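PDB 5CWM: designed helical repeat protein from Synthetic construct, which has no known natural activity but serves as a computationally designed helical repeat protein, an all-helical chain of stacked antiparallel helices. Local coordinates for residues Leu133-Ala138 with Glu148-Val153; Arg72-Leu77 with Arg95-Ala100; Arg186-Leu191 with Glu208-Glu213; Ala123-Val128 with Val181-Arg186. One frame throughout, in Å; residues are numbered along the deposited sequence. Where two conformers were deposited one is given.

Contact 1 of 4, residues Leu133-Ala138 with Glu148-Val153; sequences LLLRIA and ERALRV
Arg149 brings the flat group to this contact, yet it is the aliphatic root of the chain and not the guanidinium that touches: Arg149 CG lies 4.0 Å from Leu134 CD1, the two side chains crossing obliquely. Bends at chi2 and chi3 then lead the guanidinium away from Leu134, and its NH1 forms a salt bridge with Glu98 of helix 87-114. The other side-chain contacts are apolar. Leu134 does most of the work. Its CB sits against the Ala150 methyl, CB to CB 4.0 Å, close to where the backbones come nearest, with the CA atoms of Leu134 and Ala150 5.1 Å apart. Chi1 of -71° turns CG of Leu134 away from its own carbonyl carbon, and from there CD1 reaches Val153 CG2 at 3.7 Å, the two chains meeting at about a right angle. Leu134 thus spans a full turn of the facing helix. Leu135 comes to the same alanine from its flank, with CD1 4.3 Å from Ala150 CB, and it also packs on Ile194 of helix 174-198. Because Ala150 offers just a methyl, the axes can run 8.3 Å apart at 166°. Helices 117-141 and 144-170 follow each other in the chain, so this is the buried seam of an antiparallel helical hairpin, the element from which helical repeat proteins are built.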
loop_
_atom_site.group_PDB
_atom_site.type_symbol
_atom_site.label_atom_id
_atom_site.label_comp_id
_atom_site.label_asym_id
_atom_site.label_seq_id
_atom_site.Cartn_x
_atom_site.Cartn_y
_atom_site.Cartn_z
ATOM N N LEU A 133 -3.429 -2.434 -5.930
ATOM C CA LEU A 133 -4.138 -3.611 -5.449
ATOM C C LEU A 133 -5.646 -3.384 -5.477
ATOM O O LEU A 133 -6.404 -4.240 -5.933
ATOM C CB LEU A 133 -3.679 -3.965 -4.035
ATOM C CG LEU A 133 -4.219 -5.268 -3.451
ATOM C CD1 LEU A 133 -3.909 -6.433 -4.375
ATOM C CD2 LEU A 133 -3.624 -5.502 -2.078
ATOM N N LEU A 134 -6.069 -2.219 -4.997
ATOM C CA LEU A 134 -7.472 -1.828 -5.019
ATOM C C LEU A 134 -7.980 -1.750 -6.449
ATOM O O LEU A 134 -9.152 -2.008 -6.715
ATOM C CB LEU A 134 -7.672 -0.482 -4.318
ATOM C CG LEU A 134 -7.524 -0.457 -2.796
ATOM C CD1 LEU A 134 -7.564 0.969 -2.273
ATOM C CD2 LEU A 134 -8.611 -1.294 -2.148
ATOM N N LEU A 135 -7.088 -1.390 -7.366
ATOM C CA LEU A 135 -7.437 -1.338 -8.777
ATOM C C LEU A 135 -7.681 -2.749 -9.309
ATOM O O LEU A 135 -8.605 -2.973 -10.093
ATOM C CB LEU A 135 -6.338 -0.643 -9.581
ATOM C CG LEU A 135 -6.695 -0.236 -11.010
ATOM C CD1 LEU A 135 -7.808 0.801 -11.007
ATOM C CD2 LEU A 135 -5.469 0.288 -11.744
ATOM N N ARG A 136 -6.847 -3.691 -8.876
ATOM C CA ARG A 136 -6.999 -5.090 -9.269
ATOM C C ARG A 136 -8.305 -5.666 -8.730
ATOM O O ARG A 136 -9.033 -6.361 -9.442
ATOM C CB ARG A 136 -5.814 -5.925 -8.771
ATOM C CG ARG A 136 -4.458 -5.457 -9.274
ATOM C CD ARG A 136 -3.347 -6.395 -8.821
ATOM N NE ARG A 136 -2.025 -5.908 -9.207
ATOM C CZ ARG A 136 -1.196 -5.267 -8.390
ATOM N NH1 ARG A 136 -1.545 -5.038 -7.132
ATOM N NH2 ARG A 136 -0.013 -4.858 -8.829
ATOM N N ILE A 137 -8.592 -5.370 -7.466
ATOM C CA ILE A 137 -9.821 -5.824 -6.824
ATOM C C ILE A 137 -11.028 -5.217 -7.529
ATOM O O ILE A 137 -12.060 -5.865 -7.685
ATOM C CB ILE A 137 -9.854 -5.453 -5.328
ATOM C CG1 ILE A 137 -8.645 -6.046 -4.604
ATOM C CG2 ILE A 137 -11.144 -5.933 -4.680
ATOM C CD1 ILE A 137 -8.553 -5.648 -3.147
ATOM N N ALA A 138 -10.880 -3.969 -7.960
ATOM C CA ALA A 138 -11.922 -3.292 -8.720
ATOM C C ALA A 138 -12.140 -3.991 -10.056
ATOM O O ALA A 138 -13.273 -4.118 -10.522
ATOM C CB ALA A 138 -11.563 -1.831 -8.936
ATOM N N GLU A 148 -13.375 3.982 -7.248
ATOM C CA GLU A 148 -13.370 5.278 -6.576
ATOM C C GLU A 148 -12.335 5.287 -5.458
ATOM O O GLU A 148 -11.501 6.194 -5.369
ATOM C CB GLU A 148 -14.757 5.602 -6.013
ATOM C CG GLU A 148 -15.868 5.629 -7.051
ATOM C CD GLU A 148 -15.771 6.820 -7.982
ATOM O OE1 GLU A 148 -15.830 7.965 -7.486
ATOM O OE2 GLU A 148 -15.635 6.612 -9.205
ATOM N N ARG A 149 -12.396 4.261 -4.615
ATOM C CA ARG A 149 -11.454 4.099 -3.515
ATOM C C ARG A 149 -10.025 3.997 -4.034
ATOM O O ARG A 149 -9.105 4.569 -3.453
ATOM C CB ARG A 149 -11.802 2.859 -2.687
ATOM C CG ARG A 149 -11.040 2.758 -1.377
ATOM C CD ARG A 149 -11.411 3.899 -0.441
ATOM N NE ARG A 149 -12.823 3.861 -0.073
ATOM C CZ ARG A 149 -13.285 3.349 1.064
ATOM N NH1 ARG A 149 -12.446 2.840 1.955
ATOM N NH2 ARG A 149 -14.587 3.356 1.313
ATOM N N ALA A 150 -9.853 3.260 -5.129
ATOM C CA ALA A 150 -8.553 3.114 -5.777
ATOM C C ALA A 150 -7.951 4.470 -6.135
ATOM O O ALA A 150 -6.892 4.840 -5.627
ATOM C CB ALA A 150 -8.672 2.243 -7.018
ATOM N N LEU A 151 -8.628 5.195 -7.023
ATOM C CA LEU A 151 -8.176 6.516 -7.457
ATOM C C LEU A 151 -7.938 7.457 -6.276
ATOM O O LEU A 151 -6.939 8.190 -6.237
ATOM C CB LEU A 151 -9.195 7.135 -8.415
ATOM C CG LEU A 151 -9.577 6.304 -9.643
ATOM C CD1 LEU A 151 -10.639 7.015 -10.468
ATOM C CD2 LEU A 151 -8.352 6.002 -10.489
ATOM N N ARG A 152 -8.860 7.423 -5.317
ATOM C CA ARG A 152 -8.765 8.244 -4.113
ATOM C C ARG A 152 -7.457 7.979 -3.370
ATOM O O ARG A 152 -6.721 8.909 -3.037
ATOM C CB ARG A 152 -9.961 7.974 -3.196
ATOM C CG ARG A 152 -10.437 9.170 -2.384
ATOM C CD ARG A 152 -9.641 9.351 -1.103
ATOM N NE ARG A 152 -8.654 10.421 -1.212
ATOM C CZ ARG A 152 -7.983 10.926 -0.181
ATOM N NH1 ARG A 152 -8.194 10.458 1.041
ATOM N NH2 ARG A 152 -7.104 11.900 -0.371
ATOM N N VAL A 153 -7.172 6.704 -3.126
ATOM C CA VAL A 153 -5.949 6.294 -2.443
ATOM C C VAL A 153 -4.707 6.685 -3.244
ATOM O O VAL A 153 -3.708 7.130 -2.677
ATOM C CB VAL A 153 -5.945 4.771 -2.177
ATOM C CG1 VAL A 153 -4.560 4.289 -1.776
ATOM C CG2 VAL A 153 -6.964 4.423 -1.104
#

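Contact 2 of 4, residues Arg72-Leu77 with Arg95-Ala100; sequences RVAELL and RVAEEA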
loop_
_atom_site.group_PDB
_atom_site.type_symbol
_atom_site.label_atom_id
_atom_site.label_comp_id
_atom_site.label_asym_id
_atom_site.label_seq_id
_atom_site.Cartn_x
_atom_site.Cartn_y
_atom_site.Cartn_z
ATOM N N ARG A 72 0.879 -7.706 1.768
ATOM C CA ARG A 72 1.127 -9.071 1.315
ATOM C C ARG A 72 -0.099 -9.952 1.554
ATOM O O ARG A 72 -0.577 -10.651 0.649
ATOM C CB ARG A 72 2.347 -9.650 2.036
ATOM C CG ARG A 72 2.629 -11.109 1.739
ATOM C CD ARG A 72 3.651 -11.254 0.631
ATOM N NE ARG A 72 4.036 -12.646 0.416
ATOM C CZ ARG A 72 5.040 -13.249 1.044
ATOM N NH1 ARG A 72 5.766 -12.581 1.931
ATOM N NH2 ARG A 72 5.320 -14.519 0.787
ATOM N N VAL A 73 -0.606 -9.897 2.782
ATOM C CA VAL A 73 -1.796 -10.646 3.167
ATOM C C VAL A 73 -2.985 -10.275 2.287
ATOM O O VAL A 73 -3.751 -11.140 1.876
ATOM C CB VAL A 73 -2.158 -10.406 4.650
ATOM C CG1 VAL A 73 -3.526 -10.984 4.971
ATOM C CG2 VAL A 73 -1.096 -11.004 5.559
ATOM N N ALA A 74 -3.125 -8.987 1.991
ATOM C CA ALA A 74 -4.225 -8.503 1.163
ATOM C C ALA A 74 -4.159 -9.077 -0.251
ATOM O O ALA A 74 -5.161 -9.570 -0.778
ATOM C CB ALA A 74 -4.224 -6.985 1.121
ATOM N N GLU A 75 -2.978 -9.006 -0.864
ATOM C CA GLU A 75 -2.765 -9.592 -2.185
ATOM C C GLU A 75 -3.100 -11.078 -2.162
ATOM O O GLU A 75 -3.753 -11.604 -3.074
ATOM C CB GLU A 75 -1.319 -9.389 -2.648
ATOM C CG GLU A 75 -0.901 -7.935 -2.803
ATOM C CD GLU A 75 0.557 -7.789 -3.206
ATOM O OE1 GLU A 75 1.282 -8.806 -3.197
ATOM O OE2 GLU A 75 0.976 -6.658 -3.531
ATOM N N LEU A 76 -2.652 -11.747 -1.103
ATOM C CA LEU A 76 -2.928 -13.167 -0.925
ATOM C C LEU A 76 -4.430 -13.430 -0.880
ATOM O O LEU A 76 -4.914 -14.407 -1.450
ATOM C CB LEU A 76 -2.260 -13.686 0.349
ATOM C CG LEU A 76 -2.504 -15.158 0.686
ATOM C CD1 LEU A 76 -2.138 -16.049 -0.490
ATOM C CD2 LEU A 76 -1.722 -15.552 1.928
ATOM N N LEU A 77 -5.163 -12.548 -0.212
ATOM C CA LEU A 77 -6.609 -12.681 -0.094
ATOM C C LEU A 77 -7.289 -12.415 -1.428
ATOM O O LEU A 77 -8.354 -12.963 -1.704
ATOM C CB LEU A 77 -7.155 -11.733 0.976
ATOM C CG LEU A 77 -6.754 -12.064 2.415
ATOM C CD1 LEU A 77 -7.514 -11.199 3.402
ATOM C CD2 LEU A 77 -6.975 -13.536 2.704
ATOM N N ARG A 95 -11.349 -5.097 2.253
ATOM C CA ARG A 95 -11.250 -4.537 3.598
ATOM C C ARG A 95 -9.805 -4.475 4.086
ATOM O O ARG A 95 -9.361 -3.449 4.606
ATOM C CB ARG A 95 -12.093 -5.353 4.582
ATOM C CG ARG A 95 -13.587 -5.327 4.302
ATOM C CD ARG A 95 -14.135 -3.909 4.331
ATOM N NE ARG A 95 -15.576 -3.880 4.101
ATOM C CZ ARG A 95 -16.139 -3.822 2.899
ATOM N NH1 ARG A 95 -15.381 -3.789 1.811
ATOM N NH2 ARG A 95 -17.460 -3.799 2.783
ATOM N N VAL A 96 -9.078 -5.575 3.916
ATOM C CA VAL A 96 -7.686 -5.646 4.348
ATOM C C VAL A 96 -6.821 -4.647 3.578
ATOM O O VAL A 96 -5.902 -4.052 4.140
ATOM C CB VAL A 96 -7.118 -7.073 4.186
ATOM C CG1 VAL A 96 -5.633 -7.107 4.509
ATOM C CG2 VAL A 96 -7.871 -8.037 5.085
ATOM N N ALA A 97 -7.124 -4.453 2.298
ATOM C CA ALA A 97 -6.414 -3.453 1.500
ATOM C C ALA A 97 -6.680 -2.038 2.019
ATOM O O ALA A 97 -5.743 -1.258 2.263
ATOM C CB ALA A 97 -6.811 -3.565 0.038
ATOM N N GLU A 98 -7.962 -1.717 2.187
ATOM C CA GLU A 98 -8.379 -0.416 2.705
ATOM C C GLU A 98 -7.732 -0.117 4.053
ATOM O O GLU A 98 -7.353 1.020 4.330
ATOM C CB GLU A 98 -9.902 -0.348 2.830
ATOM C CG GLU A 98 -10.646 -0.359 1.504
ATOM C CD GLU A 98 -12.152 -0.296 1.683
ATOM O OE1 GLU A 98 -12.878 -0.355 0.668
ATOM O OE2 GLU A 98 -12.612 -0.186 2.839
ATOM N N GLU A 99 -7.611 -1.145 4.887
ATOM C CA GLU A 99 -6.937 -1.009 6.173
ATOM C C GLU A 99 -5.450 -0.746 5.965
ATOM O O GLU A 99 -4.870 0.140 6.595
ATOM C CB GLU A 99 -7.142 -2.264 7.026
ATOM C CG GLU A 99 -6.482 -2.206 8.398
ATOM C CD GLU A 99 -7.189 -1.262 9.355
ATOM O OE1 GLU A 99 -8.364 -0.920 9.101
ATOM O OE2 GLU A 99 -6.570 -0.863 10.365
ATOM N N ALA A 100 -4.844 -1.523 5.072
ATOM C CA ALA A 100 -3.423 -1.404 4.765
ATOM C C ALA A 100 -3.066 0.013 4.337
ATOM O O ALA A 100 -1.984 0.508 4.654
ATOM C CB ALA A 100 -3.030 -2.398 3.682
#
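Val96 has chi1 of 174°, which sets CG1 opposite its backbone N and CG2 opposite its carbonyl carbon, so that the two methyls reach different residues of the facing helix. This is the interior of an antiparallel helical hairpin, formed by helix 60-84 and its successor 87-114, with short-segment axes 8.7 Å apart and a signed crossing angle of -159°. CG1 of Val96 presses on the Ala74 methyl, 3.7 Å from Ala74 CB. CG2 of Val96 goes to Leu77, whose CG stands beside its own backbone N (chi1 -68°) and whose extended branch delivers CD1 to within 3.6 Å of that methyl. Leu77 and Val96 meet at about a right angle, methyl against methyl. Val73 adds a looser touch one turn back from Leu77, its CG1 4.4 Å from Val96 CG1. A single valine is therefore covered by three residues of segment 72-77. No hydrogen bond joins the segments; the contacts between them are apolar. Neighbouring helices close in on both sides of the seam: Leu77 also packs on Leu37 and Ala40 of helix 30-57, while Ala97 also meets helix 117-141. The small Ala74 probably allows the backbones to come this near, and beside Val96 its CB lies 4.0 Å from Ala97 N and 4.4 Å from Ala97 CB.

Contact 3 of 4, residues Arg186-Leu191 with Glu208-Glu213; sequences RVAELL and ERVREE
Arg211 NH1 joins Glu192 OE2 in a salt bridge just past the end of segment 186-191, and nearer the root of the same side chain Arg211 CG lies against the Ala188 methyl, 4.1 Å from Ala188 CB. A bend at chi3 (-61°) folds the end of the chain back along its own helix, so that Glu208 N lies 3.8 Å above one face of the guanidinium, offset toward the rim. This arginine borders an apolar seam centred on Val210. The valine's CG1 rests 3.7 Å from Ala188 CB, while its CG2 meets Leu191 CD1 at 3.7 Å, the leucine and valine crossing at about a right angle. Val187 stands farther off, its CB 4.4 Å from Val210 CG1. Helix 144-170 covers the seam, with Ala158 against both Val187 and Val210 and Leu151 against Leu191. Arg209 salt-bridges Glu155 of that same helix. The short axes pass 8.8 Å apart at 159°, as the small Ala188 allows. Helices 174-198 and 201-226 thus close the chain with an antiparallel hairpin, the recurring element of a helical repeat protein, here at its C-terminal end.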
loop_
_atom_site.group_PDB
_atom_site.type_symbol
_atom_site.label_atom_id
_atom_site.label_comp_id
_atom_site.label_asym_id
_atom_site.label_seq_id
_atom_site.Cartn_x
_atom_site.Cartn_y
_atom_site.Cartn_z
ATOM N N ARG A 186 5.060 8.924 -10.917
ATOM C CA ARG A 186 4.633 7.532 -11.008
ATOM C C ARG A 186 3.116 7.442 -10.875
ATOM O O ARG A 186 2.442 6.822 -11.704
ATOM C CB ARG A 186 5.303 6.677 -9.930
ATOM C CG ARG A 186 6.574 5.971 -10.369
ATOM C CD ARG A 186 7.142 5.146 -9.225
ATOM N NE ARG A 186 6.136 4.259 -8.646
ATOM C CZ ARG A 186 6.333 3.502 -7.571
ATOM N NH1 ARG A 186 7.503 3.522 -6.949
ATOM N NH2 ARG A 186 5.359 2.725 -7.115
ATOM N N VAL A 187 2.588 8.066 -9.824
ATOM C CA VAL A 187 1.145 8.121 -9.607
ATOM C C VAL A 187 0.454 8.767 -10.805
ATOM O O VAL A 187 -0.608 8.316 -11.246
ATOM C CB VAL A 187 0.792 8.903 -8.325
ATOM C CG1 VAL A 187 -0.717 8.965 -8.136
ATOM C CG2 VAL A 187 1.457 8.267 -7.116
ATOM N N ALA A 188 1.075 9.820 -11.328
ATOM C CA ALA A 188 0.579 10.499 -12.518
ATOM C C ALA A 188 0.451 9.527 -13.684
ATOM O O ALA A 188 -0.584 9.474 -14.342
ATOM C CB ALA A 188 1.492 11.657 -12.890
ATOM N N GLU A 189 1.507 8.752 -13.923
ATOM C CA GLU A 189 1.506 7.760 -14.994
ATOM C C GLU A 189 0.425 6.705 -14.781
ATOM O O GLU A 189 -0.218 6.265 -15.736
ATOM C CB GLU A 189 2.877 7.086 -15.102
ATOM C CG GLU A 189 3.979 7.995 -15.617
ATOM C CD GLU A 189 5.344 7.340 -15.558
ATOM O OE1 GLU A 189 5.405 6.105 -15.387
ATOM O OE2 GLU A 189 6.357 8.063 -15.675
ATOM N N LEU A 190 0.229 6.303 -13.528
ATOM C CA LEU A 190 -0.812 5.336 -13.193
ATOM C C LEU A 190 -2.195 5.868 -13.556
ATOM O O LEU A 190 -2.957 5.212 -14.270
ATOM C CB LEU A 190 -0.763 4.982 -11.706
ATOM C CG LEU A 190 -1.895 4.081 -11.203
ATOM C CD1 LEU A 190 -1.897 2.747 -11.937
ATOM C CD2 LEU A 190 -1.788 3.870 -9.700
ATOM N N LEU A 191 -2.508 7.064 -13.063
ATOM C CA LEU A 191 -3.793 7.697 -13.345
ATOM C C LEU A 191 -3.984 7.931 -14.841
ATOM O O LEU A 191 -5.106 7.879 -15.346
ATOM C CB LEU A 191 -3.916 9.019 -12.584
ATOM C CG LEU A 191 -3.946 8.916 -11.059
ATOM C CD1 LEU A 191 -4.044 10.295 -10.431
ATOM C CD2 LEU A 191 -5.097 8.033 -10.603
ATOM N N GLU A 208 -4.397 15.265 -13.940
ATOM C CA GLU A 208 -4.034 16.662 -14.163
ATOM C C GLU A 208 -3.523 17.303 -12.875
ATOM O O GLU A 208 -2.478 17.964 -12.869
ATOM C CB GLU A 208 -5.226 17.451 -14.712
ATOM C CG GLU A 208 -5.681 17.008 -16.094
ATOM C CD GLU A 208 -6.887 17.780 -16.591
ATOM O OE1 GLU A 208 -7.307 18.737 -15.907
ATOM O OE2 GLU A 208 -7.415 17.428 -17.667
ATOM N N ARG A 209 -4.265 17.096 -11.788
ATOM C CA ARG A 209 -3.870 17.622 -10.482
ATOM C C ARG A 209 -2.484 17.122 -10.082
ATOM O O ARG A 209 -1.611 17.909 -9.703
ATOM C CB ARG A 209 -4.886 17.234 -9.405
ATOM C CG ARG A 209 -6.318 17.662 -9.686
ATOM C CD ARG A 209 -7.179 17.514 -8.438
ATOM N NE ARG A 209 -8.608 17.543 -8.739
ATOM C CZ ARG A 209 -9.382 16.463 -8.784
ATOM N NH1 ARG A 209 -8.865 15.267 -8.543
ATOM N NH2 ARG A 209 -10.672 16.579 -9.066
ATOM N N VAL A 210 -2.290 15.809 -10.175
ATOM C CA VAL A 210 -1.017 15.193 -9.814
ATOM C C VAL A 210 0.123 15.725 -10.683
ATOM O O VAL A 210 1.219 15.988 -10.186
ATOM C CB VAL A 210 -1.086 13.656 -9.929
ATOM C CG1 VAL A 210 0.284 13.037 -9.711
ATOM C CG2 VAL A 210 -2.081 13.097 -8.924
ATOM N N ARG A 211 -0.141 15.896 -11.977
ATOM C CA ARG A 211 0.863 16.438 -12.890
ATOM C C ARG A 211 1.244 17.864 -12.511
ATOM O O ARG A 211 2.416 18.236 -12.581
ATOM C CB ARG A 211 0.368 16.393 -14.337
ATOM C CG ARG A 211 0.484 15.024 -14.989
ATOM C CD ARG A 211 0.355 15.118 -16.501
ATOM N NE ARG A 211 -0.933 15.666 -16.915
ATOM C CZ ARG A 211 -2.003 14.928 -17.196
ATOM N NH1 ARG A 211 -1.941 13.607 -17.109
ATOM N NH2 ARG A 211 -3.134 15.511 -17.567
ATOM N N GLU A 212 0.256 18.660 -12.111
ATOM C CA GLU A 212 0.527 20.010 -11.626
ATOM C C GLU A 212 1.407 19.959 -10.377
ATOM O O GLU A 212 2.383 20.712 -10.249
ATOM C CB GLU A 212 -0.779 20.750 -11.327
ATOM C CG GLU A 212 -0.593 22.155 -10.773
ATOM C CD GLU A 212 -0.047 23.128 -11.801
ATOM O OE1 GLU A 212 -0.139 22.835 -13.012
ATOM O OE2 GLU A 212 0.475 24.190 -11.398
ATOM N N GLU A 213 1.058 19.052 -9.466
ATOM C CA GLU A 213 1.819 18.868 -8.234
ATOM C C GLU A 213 3.278 18.530 -8.519
ATOM O O GLU A 213 4.179 19.090 -7.901
ATOM C CB GLU A 213 1.196 17.769 -7.372
ATOM C CG GLU A 213 1.964 17.506 -6.087
ATOM C CD GLU A 213 1.425 16.323 -5.310
ATOM O OE1 GLU A 213 0.608 15.563 -5.869
ATOM O OE2 GLU A 213 1.822 16.157 -4.137
#

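Contact 4 of 4, residues Ala123-Val128 with Val181-Arg186; sequences AVELVV and VELVKR
Leu183 reaches across between Val124, Glu125 and Val128, joining two nearly parallel helices, 117-141 and 174-198, that stand side by side in one layer of the helical repeat fold. Their axes are 10.9 Å apart and 9° from parallel, so here side chains, not backbones, bridge the distance. The apolar contacts come first. Chi1 of -152° swings CG of Leu183 roughly opposite its backbone N and points the fork at the other helix. One branch, CD1, lies 3.6 Å from Val124 CG1; the other, CD2, lies 3.6 Å from Val128 CG2, where the two side chains slide past each other in opposite directions. Behind them, helix 144-170 meets both helices, Val164 packing on Val124 and Ala161 on Val184. Replacing Leu183 by an alanine would probably open a gap between the helices and leave Val124 and Val128 without their shared partner. Next come contacts between carbon and the charged side chains: Glu125 CG sits 3.6 Å from Leu183 CD1, and the bent chain of Arg186 brings NH2 to 3.7 Å from Val128 CG1. Last come the charges. Within one helix Lys185 NZ and Glu182 OE2 form a salt bridge whose hydrogen bond, at 3.4 Å, is weak. Glu125 also has long, weak ion pairs with Arg122 and Arg179. Across the helices Glu125 and Arg186 cross at about a right angle, the carboxylate and guanidinium planes 57° apart, and OE1 of Glu125 stops 4.4 Å from NH1 of Arg186, beyond a salt bridge.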
loop_
_atom_site.group_PDB
_atom_site.type_symbol
_atom_site.label_atom_id
_atom_site.label_comp_id
_atom_site.label_asym_id
_atom_site.label_seq_id
_atom_site.Cartn_x
_atom_site.Cartn_y
_atom_site.Cartn_z
ATOM N N ALA A 123 6.709 4.166 2.706
ATOM C CA ALA A 123 5.323 4.119 3.148
ATOM C C ALA A 123 4.403 4.622 2.044
ATOM O O ALA A 123 3.364 4.023 1.776
ATOM C CB ALA A 123 5.133 4.936 4.418
ATOM N N VAL A 124 4.792 5.720 1.400
ATOM C CA VAL A 124 4.011 6.254 0.288
ATOM C C VAL A 124 3.997 5.279 -0.886
ATOM O O VAL A 124 2.950 5.053 -1.501
ATOM C CB VAL A 124 4.550 7.612 -0.190
ATOM C CG1 VAL A 124 3.684 8.160 -1.314
ATOM C CG2 VAL A 124 4.583 8.588 0.956
ATOM N N GLU A 125 5.158 4.701 -1.189
ATOM C CA GLU A 125 5.247 3.669 -2.219
ATOM C C GLU A 125 4.292 2.526 -1.896
ATOM O O GLU A 125 3.653 1.955 -2.783
ATOM C CB GLU A 125 6.677 3.134 -2.342
ATOM C CG GLU A 125 7.695 4.146 -2.834
ATOM C CD GLU A 125 9.066 3.533 -3.047
ATOM O OE1 GLU A 125 9.174 2.290 -3.014
ATOM O OE2 GLU A 125 10.036 4.295 -3.247
ATOM N N LEU A 126 4.200 2.208 -0.610
ATOM C CA LEU A 126 3.322 1.149 -0.142
ATOM C C LEU A 126 1.864 1.533 -0.346
ATOM O O LEU A 126 1.041 0.689 -0.692
ATOM C CB LEU A 126 3.594 0.844 1.330
ATOM C CG LEU A 126 3.009 -0.459 1.869
ATOM C CD1 LEU A 126 3.442 -1.633 1.006
ATOM C CD2 LEU A 126 3.449 -0.661 3.306
ATOM N N VAL A 127 1.549 2.808 -0.135
ATOM C CA VAL A 127 0.197 3.305 -0.368
ATOM C C VAL A 127 -0.141 3.196 -1.853
ATOM O O VAL A 127 -1.277 2.895 -2.222
ATOM C CB VAL A 127 0.027 4.770 0.098
ATOM C CG1 VAL A 127 -1.398 5.242 -0.136
ATOM C CG2 VAL A 127 0.380 4.905 1.566
ATOM N N VAL A 128 0.855 3.434 -2.700
ATOM C CA VAL A 128 0.684 3.276 -4.140
ATOM C C VAL A 128 0.405 1.818 -4.489
ATOM O O VAL A 128 -0.487 1.522 -5.289
ATOM C CB VAL A 128 1.921 3.767 -4.913
ATOM C CG1 VAL A 128 1.795 3.438 -6.393
ATOM C CG2 VAL A 128 2.100 5.258 -4.712
ATOM N N VAL A 181 9.449 12.961 -5.953
ATOM C CA VAL A 181 8.914 13.541 -7.180
ATOM C C VAL A 181 8.698 12.443 -8.218
ATOM O O VAL A 181 7.682 12.426 -8.922
ATOM C CB VAL A 181 9.847 14.627 -7.750
ATOM C CG1 VAL A 181 9.350 15.104 -9.108
ATOM C CG2 VAL A 181 9.951 15.790 -6.783
ATOM N N GLU A 182 9.652 11.518 -8.295
ATOM C CA GLU A 182 9.526 10.358 -9.171
ATOM C C GLU A 182 8.306 9.526 -8.786
ATOM O O GLU A 182 7.669 8.899 -9.634
ATOM C CB GLU A 182 10.791 9.501 -9.115
ATOM C CG GLU A 182 12.028 10.180 -9.680
ATOM C CD GLU A 182 11.950 10.381 -11.180
ATOM O OE1 GLU A 182 11.246 9.596 -11.851
ATOM O OE2 GLU A 182 12.590 11.325 -11.690
ATOM N N LEU A 183 7.984 9.532 -7.498
ATOM C CA LEU A 183 6.814 8.833 -6.991
ATOM C C LEU A 183 5.544 9.549 -7.443
ATOM O O LEU A 183 4.569 8.913 -7.853
ATOM C CB LEU A 183 6.875 8.743 -5.464
ATOM C CG LEU A 183 6.185 7.586 -4.742
ATOM C CD1 LEU A 183 6.655 7.542 -3.300
ATOM C CD2 LEU A 183 4.676 7.722 -4.800
ATOM N N VAL A 184 5.565 10.877 -7.368
ATOM C CA VAL A 184 4.432 11.684 -7.806
ATOM C C VAL A 184 4.147 11.454 -9.286
ATOM O O VAL A 184 2.999 11.235 -9.678
ATOM C CB VAL A 184 4.668 13.191 -7.568
ATOM C CG1 VAL A 184 3.475 13.997 -8.055
ATOM C CG2 VAL A 184 4.923 13.466 -6.099
ATOM N N LYS A 185 5.194 11.489 -10.105
ATOM C CA LYS A 185 5.020 11.280 -11.537
ATOM C C LYS A 185 4.687 9.819 -11.829
ATOM O O LYS A 185 4.097 9.511 -12.864
ATOM C CB LYS A 185 6.267 11.717 -12.312
ATOM C CG LYS A 185 7.487 10.842 -12.106
ATOM C CD LYS A 185 8.719 11.468 -12.739
ATOM C CE LYS A 185 9.020 12.828 -12.128
ATOM N NZ LYS A 185 10.220 13.463 -12.740
ATOM N N ARG A 186 5.060 8.924 -10.917
ATOM C CA ARG A 186 4.633 7.532 -11.008
ATOM C C ARG A 186 3.116 7.442 -10.875
ATOM O O ARG A 186 2.442 6.822 -11.704
ATOM C CB ARG A 186 5.303 6.677 -9.930
ATOM C CG ARG A 186 6.574 5.971 -10.369
ATOM C CD ARG A 186 7.142 5.146 -9.225
ATOM N NE ARG A 186 6.136 4.259 -8.646
ATOM C CZ ARG A 186 6.333 3.502 -7.571
ATOM N NH1 ARG A 186 7.503 3.522 -6.949
ATOM N NH2 ARG A 186 5.359 2.725 -7.115
#

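Contacts 1, 2 and 3 each join the two arms of an antiparallel hairpin, with alanines bringing the axes within 9 Å; contact 4 instead ties parallel helices of successive hairpins, at wider spacing and through longer side chains. All four are largely buried, but charged side chains edge contacts 1, 3 and 4, while contact 2 is apolar across its seam. Helix 117-141 serves contacts 1 and 4, helix 174-198 contacts 3 and 4, which share Arg186. Contact 1 meets each of the others: Leu133 packs on Ala74, Leu151 on Leu191, and Val153 on Val127. Contacts 2 and 3, with centres 24 Å apart, do not touch.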